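Protease Do-like 1, chloroplastic (Arabidopsis thaliana, PDB 3QO6) acts as a chloroplast serine protease of the HtrA family, needed at high temperature and possibly involved in degrading damaged proteins. Local coordinates at residues B[125-130]-B[150-155]; B[132-137]-B[183-188]; B[168-173]-B[206-211]. One frame throughout, in Å; residues are numbered along the deposited sequence.

Contact 1 of 3, residues B[125-130]-B[150-155]; sequences LLVGQK and SGLRRE
L152 and V127 meet where the loop leading into strand 130-135 lies against strand 143-157, a strand of the second sheet of the trypsin-like protease domain, at a bulge and the corner that follows it. S150 and G151 both face Q170 of the neighbouring strand, a classic beta bulge, and the chain turns at L152 and R153. The contact is mainly apolar. CD1 of L152 lies 3.2 Å from the O of L125 and close to the N atoms of L126 and V127, while both methyls of L152, CD1 and CD2, come alongside CB of L125. V127 sets both methyls against the bulge: CG1, anti to the backbone N (chi1 167°), faces S150 O, and CG2 rests 3.8 Å from CA of G151. L144 of the second subunit also packs on V127.

Polar bonds shape the loop itself. Residues 126-129 form a type II turn, closed by Q129 N to L126 O at 3.1 Å. The side chain of Q129 folds back across it, and OE1 accepts from N of L126, 2.7 Å away. The R153 guanidinium has CB of L152 over one face, with L125 O near its edge, 3.8 Å from NH2, too long for a hydrogen bond.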
loop_
_atom_site.group_PDB
_atom_site.type_symbol
_atom_site.label_atom_id
_atom_site.label_comp_id
_atom_site.label_asym_id
_atom_site.label_seq_id
_atom_site.Cartn_x
_atom_site.Cartn_y
_atom_site.Cartn_z
ATOM N N LEU B 125 35.282 -23.371 -15.443
ATOM C CA LEU B 125 33.912 -23.313 -15.910
ATOM C C LEU B 125 33.751 -22.501 -17.205
ATOM O O LEU B 125 34.508 -21.552 -17.477
ATOM C CB LEU B 125 33.017 -22.782 -14.771
ATOM C CG LEU B 125 33.022 -23.654 -13.494
ATOM C CD1 LEU B 125 32.237 -22.992 -12.399
ATOM C CD2 LEU B 125 32.425 -25.039 -13.782
ATOM N N LEU B 126 32.771 -22.911 -18.009
ATOM C CA LEU B 126 32.449 -22.255 -19.281
ATOM C C LEU B 126 30.951 -21.941 -19.367
ATOM O O LEU B 126 30.110 -22.810 -19.095
ATOM C CB LEU B 126 32.805 -23.178 -20.429
ATOM C CG LEU B 126 34.286 -23.421 -20.666
ATOM C CD1 LEU B 126 34.437 -24.704 -21.446
ATOM C CD2 LEU B 126 34.913 -22.199 -21.394
ATOM N N VAL B 127 30.606 -20.708 -19.730
ATOM C CA VAL B 127 29.186 -20.366 -19.889
ATOM C C VAL B 127 28.543 -21.371 -20.838
ATOM O O VAL B 127 29.105 -21.691 -21.895
ATOM C CB VAL B 127 29.006 -18.974 -20.487
ATOM C CG1 VAL B 127 27.552 -18.769 -20.936
ATOM C CG2 VAL B 127 29.389 -17.950 -19.454
ATOM N N GLY B 128 27.378 -21.884 -20.463
ATOM C CA GLY B 128 26.708 -22.846 -21.319
ATOM C C GLY B 128 26.738 -24.267 -20.776
ATOM O O GLY B 128 25.866 -25.067 -21.134
ATOM N N GLN B 129 27.701 -24.632 -19.925
ATOM C CA GLN B 129 27.678 -26.030 -19.458
ATOM C C GLN B 129 26.536 -26.218 -18.473
ATOM O O GLN B 129 26.121 -25.256 -17.834
ATOM C CB GLN B 129 29.025 -26.457 -18.864
ATOM C CG GLN B 129 29.478 -25.711 -17.666
ATOM C CD GLN B 129 30.883 -26.153 -17.232
ATOM O OE1 GLN B 129 31.869 -25.436 -17.472
ATOM N NE2 GLN B 129 30.980 -27.336 -16.597
ATOM N N LYS B 130 25.998 -27.429 -18.372
ATOM C CA LYS B 130 24.867 -27.670 -17.458
ATOM C C LYS B 130 25.159 -27.666 -15.953
ATOM O O LYS B 130 26.258 -28.043 -15.521
ATOM C CB LYS B 130 24.166 -28.988 -17.805
ATOM C CG LYS B 130 23.706 -28.984 -19.222
ATOM C CD LYS B 130 22.801 -30.143 -19.569
ATOM C CE LYS B 130 22.458 -30.132 -21.081
ATOM N NZ LYS B 130 21.774 -31.396 -21.522
ATOM N N SER B 150 25.160 -19.223 -16.643
ATOM C CA SER B 150 24.793 -18.070 -17.454
ATOM C C SER B 150 25.895 -17.062 -17.547
ATOM O O SER B 150 25.935 -16.242 -18.481
ATOM C CB SER B 150 23.583 -17.365 -16.858
ATOM O OG SER B 150 22.435 -18.171 -16.948
ATOM N N GLY B 151 26.765 -17.099 -16.548
ATOM C CA GLY B 151 27.860 -16.151 -16.483
ATOM C C GLY B 151 28.906 -16.545 -15.458
ATOM O O GLY B 151 28.665 -17.344 -14.526
ATOM N N LEU B 152 30.086 -15.968 -15.642
ATOM C CA LEU B 152 31.207 -16.225 -14.764
ATOM C C LEU B 152 31.870 -14.928 -14.343
ATOM O O LEU B 152 31.670 -13.890 -14.970
ATOM C CB LEU B 152 32.205 -17.122 -15.486
ATOM C CG LEU B 152 31.550 -18.481 -15.673
ATOM C CD1 LEU B 152 32.328 -19.361 -16.639
ATOM C CD2 LEU B 152 31.425 -19.119 -14.276
ATOM N N ARG B 153 32.647 -14.983 -13.266
ATOM C CA ARG B 153 33.363 -13.802 -12.793
ATOM C C ARG B 153 32.478 -12.577 -12.516
ATOM O O ARG B 153 32.889 -11.440 -12.748
ATOM C CB ARG B 153 34.468 -13.450 -13.807
ATOM C CG ARG B 153 35.564 -14.545 -13.924
ATOM C CD ARG B 153 36.039 -14.774 -15.370
ATOM N NE ARG B 153 35.915 -16.180 -15.798
ATOM C CZ ARG B 153 35.544 -16.546 -17.028
ATOM N NH1 ARG B 153 35.258 -15.617 -17.936
ATOM N NH2 ARG B 153 35.459 -17.832 -17.373
ATOM N N ARG B 154 31.279 -12.804 -11.989
ATOM C CA ARG B 154 30.372 -11.701 -11.679
ATOM C C ARG B 154 30.690 -11.173 -10.293
ATOM O O ARG B 154 31.220 -11.912 -9.463
ATOM C CB ARG B 154 28.911 -12.177 -11.648
ATOM C CG ARG B 154 28.419 -12.921 -12.875
ATOM C CD ARG B 154 28.530 -12.073 -14.135
ATOM N NE ARG B 154 27.583 -12.515 -15.152
ATOM C CZ ARG B 154 27.553 -12.075 -16.410
ATOM N NH1 ARG B 154 28.428 -11.169 -16.834
ATOM N NH2 ARG B 154 26.631 -12.536 -17.240
ATOM N N GLU B 155 30.355 -9.906 -10.047
ATOM C CA GLU B 155 30.523 -9.292 -8.733
ATOM C C GLU B 155 29.130 -8.925 -8.241
ATOM O O GLU B 155 28.373 -8.287 -8.963
ATOM C CB GLU B 155 31.378 -8.022 -8.787
ATOM C CG GLU B 155 31.307 -7.185 -7.486
ATOM C CD GLU B 155 32.059 -5.846 -7.570
ATOM O OE1 GLU B 155 33.266 -5.850 -7.937
ATOM O OE2 GLU B 155 31.444 -4.791 -7.257
#

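Contact 2 of 3, residues B[132-137]-B[183-188]; sequences FAIGNP and PLLDSS
F132 and L185 form an antiparallel hydrogen-bonded pair joining strands 130-135 and 183-186 in the second sheet of the trypsin-like domain. The straighter of their two bonds runs from L185 N to F132 O, 2.8 Å with an N-H...O angle of 169°; the return bond, F132 N to L185 O, meets its acceptor from outside the carbonyl plane. I134 N reaches P183 O at 3.3 Å, approaching nearly in line with that C=O bond, and the same oxygen also receives a weak bond from the N195 side chain. Between these bonds lies the non-hydrogen-bonded pair A133 and L184, where CA of L184 makes a C-H...O contact with F132 O and CA of A133 another with P183 O.

On the A133 face, CG of L184 lies anti to the backbone N (chi1 -172°), and CD1 touches CB of A133 at 4.0 Å. On the F132 face, CD1 of L185 touches CD1 of I134, the two side chains crossing at a slant. Helix 14-26 covers this face, with L22 on F132 and F23 on I134. P183, about 10 Å from the predicted charge-relay residue S180 (side chain to side chain), brings CD to 3.2 Å from I134 O. At the other end the F132 ring turns its edge to L185 O, 3.6 Å from CD2, while CE2 lies 4.0 Å from CA of S187.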
loop_
_atom_site.group_PDB
_atom_site.type_symbol
_atom_site.label_atom_id
_atom_site.label_comp_id
_atom_site.label_asym_id
_atom_site.label_seq_id
_atom_site.Cartn_x
_atom_site.Cartn_y
_atom_site.Cartn_z
ATOM N N PHE B 132 23.305 -28.319 -11.829
ATOM C CA PHE B 132 22.258 -28.956 -11.059
ATOM C C PHE B 132 22.238 -28.354 -9.662
ATOM O O PHE B 132 23.255 -28.367 -8.956
ATOM C CB PHE B 132 22.543 -30.455 -10.997
ATOM C CG PHE B 132 22.747 -31.065 -12.334
ATOM C CD1 PHE B 132 21.734 -31.797 -12.926
ATOM C CD2 PHE B 132 23.901 -30.787 -13.063
ATOM C CE1 PHE B 132 21.854 -32.241 -14.241
ATOM C CE2 PHE B 132 24.045 -31.213 -14.381
ATOM C CZ PHE B 132 23.014 -31.944 -14.977
ATOM N N ALA B 133 21.091 -27.806 -9.266
ATOM C CA ALA B 133 20.996 -27.214 -7.945
ATOM C C ALA B 133 20.124 -28.086 -7.070
ATOM O O ALA B 133 19.055 -28.509 -7.491
ATOM C CB ALA B 133 20.412 -25.835 -8.034
ATOM N N ILE B 134 20.589 -28.389 -5.865
ATOM C CA ILE B 134 19.800 -29.176 -4.955
ATOM C C ILE B 134 19.748 -28.340 -3.697
ATOM O O ILE B 134 20.772 -27.827 -3.250
ATOM C CB ILE B 134 20.443 -30.516 -4.645
ATOM C CG1 ILE B 134 20.678 -31.292 -5.931
ATOM C CG2 ILE B 134 19.538 -31.330 -3.725
ATOM C CD1 ILE B 134 21.409 -32.626 -5.707
ATOM N N GLY B 135 18.544 -28.186 -3.150
ATOM C CA GLY B 135 18.341 -27.398 -1.946
ATOM C C GLY B 135 16.949 -27.642 -1.378
ATOM O O GLY B 135 16.341 -28.684 -1.657
ATOM N N ASN B 136 16.446 -26.678 -0.597
ATOM C CA ASN B 136 15.123 -26.770 0.031
ATOM C C ASN B 136 14.304 -25.484 -0.072
ATOM O O ASN B 136 14.000 -24.850 0.935
ATOM C CB ASN B 136 15.246 -27.131 1.514
ATOM C CG ASN B 136 16.138 -28.329 1.749
ATOM O OD1 ASN B 136 15.856 -29.426 1.276
ATOM N ND2 ASN B 136 17.234 -28.117 2.478
ATOM N N PRO B 137 13.942 -25.074 -1.295
ATOM C CA PRO B 137 13.149 -23.852 -1.434
ATOM C C PRO B 137 11.760 -24.076 -0.862
ATOM O O PRO B 137 11.177 -25.148 -1.030
ATOM C CB PRO B 137 13.109 -23.644 -2.942
ATOM C CG PRO B 137 13.154 -25.085 -3.476
ATOM C CD PRO B 137 14.219 -25.688 -2.611
ATOM N N PRO B 183 24.244 -27.043 -2.708
ATOM C CA PRO B 183 25.206 -27.159 -3.789
ATOM C C PRO B 183 24.770 -26.920 -5.240
ATOM O O PRO B 183 23.612 -27.161 -5.630
ATOM C CB PRO B 183 25.681 -28.587 -3.624
ATOM C CG PRO B 183 24.398 -29.290 -3.323
ATOM C CD PRO B 183 23.797 -28.374 -2.260
ATOM N N LEU B 184 25.728 -26.445 -6.035
ATOM C CA LEU B 184 25.515 -26.330 -7.457
ATOM C C LEU B 184 26.517 -27.353 -8.007
ATOM O O LEU B 184 27.710 -27.282 -7.719
ATOM C CB LEU B 184 25.869 -24.954 -7.983
ATOM C CG LEU B 184 25.447 -24.765 -9.455
ATOM C CD1 LEU B 184 23.919 -24.820 -9.585
ATOM C CD2 LEU B 184 25.970 -23.431 -9.950
ATOM N N LEU B 185 26.049 -28.331 -8.751
ATOM C CA LEU B 185 26.968 -29.299 -9.302
ATOM C C LEU B 185 27.073 -29.136 -10.835
ATOM O O LEU B 185 26.175 -28.541 -11.481
ATOM C CB LEU B 185 26.516 -30.715 -8.933
ATOM C CG LEU B 185 26.203 -30.978 -7.450
ATOM C CD1 LEU B 185 24.700 -30.874 -7.230
ATOM C CD2 LEU B 185 26.676 -32.364 -7.045
ATOM N N ASP B 186 28.182 -29.631 -11.408
ATOM C CA ASP B 186 28.409 -29.573 -12.857
ATOM C C ASP B 186 28.041 -30.954 -13.414
ATOM O O ASP B 186 27.635 -31.837 -12.635
ATOM C CB ASP B 186 29.869 -29.196 -13.165
ATOM C CG ASP B 186 30.887 -30.224 -12.649
ATOM O OD1 ASP B 186 32.053 -29.827 -12.377
ATOM O OD2 ASP B 186 30.538 -31.416 -12.525
ATOM N N SER B 187 28.165 -31.171 -14.725
ATOM C CA SER B 187 27.769 -32.482 -15.261
ATOM C C SER B 187 28.526 -33.681 -14.699
ATOM O O SER B 187 28.050 -34.804 -14.775
ATOM C CB SER B 187 27.832 -32.516 -16.791
ATOM O OG SER B 187 29.102 -32.151 -17.280
ATOM N N SER B 188 29.691 -33.440 -14.123
ATOM C CA SER B 188 30.472 -34.516 -13.550
ATOM C C SER B 188 29.997 -34.916 -12.161
ATOM O O SER B 188 30.597 -35.781 -11.531
ATOM C CB SER B 188 31.929 -34.104 -13.466
ATOM O OG SER B 188 32.381 -33.657 -14.723
#

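Contact 3 of 3, residues B[168-173]-B[206-211]; sequences VIQTDA and SGVGFS
The first torsions of V168 and F210 bring their side chains together. CG1 of V168 extends opposite the backbone N (chi1 176°), which carries this methyl to 3.3 Å from CB of F210. F210 has CG on the side away from its own carbonyl carbon, and the two side chains cross at about a right angle. Q170 lies beside F210 and points the same way; its chi1 sets CG 4.1 Å from CE2 of the ring, and the chain runs on extended, with the amide turned 66° from the ring plane. Beyond CG the amide is gripped from outside the pair: OE1 accepts from NE of R154, and NE2 bonds to T143 of the second subunit.

Strands 168-171 and 209-213 are antiparallel neighbours in the second sheet of the chymotrypsin-like fold. I169 pairs with S211 through I169 N to S211 O (2.8 Å, nearly straight at 169°) and S211 N to I169 O. T171 pairs with G209 in the same manner, T171 N to G209 O being 2.8 Å. Between them, at the non-hydrogen-bonded pair of Q170 and F210, CA of F210 makes a CA-H...O contact with I169 O at 3.0 Å. The F210 ring also makes an edge-to-face contact with Y199 and packs on I156, so an alanine here would probably leave CG of Q170 without its neighbour, strip V168 CG1 of all but its contact with CB on the F210 side, and open a gap beside Y199. Past the strand's end, OG1 of T171 accepts from the N of A173 in an ST turn, at 3.2 Å, and also bonds to V148 O.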
loop_
_atom_site.group_PDB
_atom_site.type_symbol
_atom_site.label_atom_id
_atom_site.label_comp_id
_atom_site.label_asym_id
_atom_site.label_seq_id
_atom_site.Cartn_x
_atom_site.Cartn_y
_atom_site.Cartn_z
ATOM N N VAL B 168 31.705 -14.484 -8.581
ATOM C CA VAL B 168 30.475 -15.259 -8.485
ATOM C C VAL B 168 29.945 -15.951 -9.751
ATOM O O VAL B 168 30.101 -15.449 -10.872
ATOM C CB VAL B 168 29.384 -14.363 -7.910
ATOM C CG1 VAL B 168 28.028 -15.083 -7.877
ATOM C CG2 VAL B 168 29.803 -13.940 -6.533
ATOM N N ILE B 169 29.317 -17.110 -9.565
ATOM C CA ILE B 169 28.725 -17.857 -10.689
ATOM C C ILE B 169 27.238 -17.481 -10.881
ATOM O O ILE B 169 26.518 -17.301 -9.904
ATOM C CB ILE B 169 28.755 -19.370 -10.458
ATOM C CG1 ILE B 169 30.196 -19.878 -10.383
ATOM C CG2 ILE B 169 28.012 -20.063 -11.591
ATOM C CD1 ILE B 169 30.300 -21.315 -9.888
ATOM N N GLN B 170 26.794 -17.369 -12.137
ATOM C CA GLN B 170 25.409 -17.019 -12.467
ATOM C C GLN B 170 24.749 -18.192 -13.197
ATOM O O GLN B 170 25.335 -18.750 -14.123
ATOM C CB GLN B 170 25.393 -15.802 -13.367
ATOM C CG GLN B 170 24.047 -15.202 -13.532
ATOM C CD GLN B 170 24.072 -14.069 -14.514
ATOM O OE1 GLN B 170 24.998 -13.272 -14.522
ATOM N NE2 GLN B 170 23.053 -13.986 -15.349
ATOM N N THR B 171 23.542 -18.567 -12.780
ATOM C CA THR B 171 22.847 -19.695 -13.374
ATOM C C THR B 171 21.354 -19.406 -13.503
ATOM O O THR B 171 20.788 -18.609 -12.723
ATOM C CB THR B 171 23.007 -20.963 -12.522
ATOM O OG1 THR B 171 22.377 -22.056 -13.189
ATOM C CG2 THR B 171 22.324 -20.802 -11.162
ATOM N N ASP B 172 20.719 -20.050 -14.486
ATOM C CA ASP B 172 19.305 -19.832 -14.702
ATOM C C ASP B 172 18.502 -20.998 -14.185
ATOM O O ASP B 172 17.309 -21.137 -14.491
ATOM C CB ASP B 172 18.992 -19.512 -16.178
ATOM C CG ASP B 172 19.364 -20.634 -17.142
ATOM O OD1 ASP B 172 20.057 -21.596 -16.727
ATOM O OD2 ASP B 172 18.961 -20.543 -18.336
ATOM N N ALA B 173 19.169 -21.823 -13.377
ATOM C CA ALA B 173 18.516 -22.941 -12.711
ATOM C C ALA B 173 17.691 -22.261 -11.627
ATOM O O ALA B 173 18.205 -21.390 -10.923
ATOM C CB ALA B 173 19.538 -23.842 -12.052
ATOM N N SER B 206 13.750 -15.609 -10.725
ATOM C CA SER B 206 13.486 -14.908 -11.947
ATOM C C SER B 206 14.540 -15.356 -12.990
ATOM O O SER B 206 14.764 -14.703 -14.020
ATOM C CB SER B 206 13.553 -13.409 -11.663
ATOM O OG SER B 206 13.368 -12.630 -12.822
ATOM N N GLY B 207 15.162 -16.499 -12.737
ATOM C CA GLY B 207 16.166 -16.961 -13.666
ATOM C C GLY B 207 17.567 -16.368 -13.589
ATOM O O GLY B 207 18.387 -16.648 -14.464
ATOM N N VAL B 208 17.854 -15.551 -12.581
ATOM C CA VAL B 208 19.185 -14.998 -12.423
ATOM C C VAL B 208 19.638 -15.346 -11.006
ATOM O O VAL B 208 19.298 -14.649 -10.059
ATOM C CB VAL B 208 19.194 -13.471 -12.606
ATOM C CG1 VAL B 208 20.581 -12.931 -12.338
ATOM C CG2 VAL B 208 18.723 -13.101 -14.022
ATOM N N GLY B 209 20.402 -16.427 -10.856
ATOM C CA GLY B 209 20.871 -16.836 -9.539
ATOM C C GLY B 209 22.380 -16.898 -9.411
ATOM O O GLY B 209 23.071 -17.127 -10.377
ATOM N N PHE B 210 22.894 -16.725 -8.203
ATOM C CA PHE B 210 24.328 -16.737 -7.972
ATOM C C PHE B 210 24.868 -17.786 -6.987
ATOM O O PHE B 210 24.221 -18.138 -6.011
ATOM C CB PHE B 210 24.731 -15.365 -7.505
ATOM C CG PHE B 210 24.181 -14.250 -8.368
ATOM C CD1 PHE B 210 23.071 -13.519 -7.956
ATOM C CD2 PHE B 210 24.837 -13.865 -9.543
ATOM C CE1 PHE B 210 22.633 -12.402 -8.697
ATOM C CE2 PHE B 210 24.412 -12.764 -10.273
ATOM C CZ PHE B 210 23.309 -12.021 -9.850
ATOM N N SER B 211 26.055 -18.304 -7.271
ATOM C CA SER B 211 26.702 -19.279 -6.398
ATOM C C SER B 211 28.130 -18.815 -6.116
ATOM O O SER B 211 28.806 -18.283 -7.019
ATOM C CB SER B 211 26.752 -20.637 -7.066
ATOM O OG SER B 211 25.448 -21.082 -7.338
#

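All three contacts belong to the second sheet of the protease domain, and strand 143-157 links them: it pairs with 130-135 of contact 2 and with 168-171 of contact 3, and itself carries the second segment of contact 1. The centres of contact 1 and contact 3 lie about 9 Å apart, those of contact 2 and contact 3 about 12 Å, and those of contact 1 and contact 2 about 15 Å. Along the chain, both segments of contact 1 precede those of contact 3, while contact 2 alternates with both. L125 packs on I169, and L184 touches I169 and S211. The sheet thus lies near the predicted charge-relay residues and also reaches the second subunit.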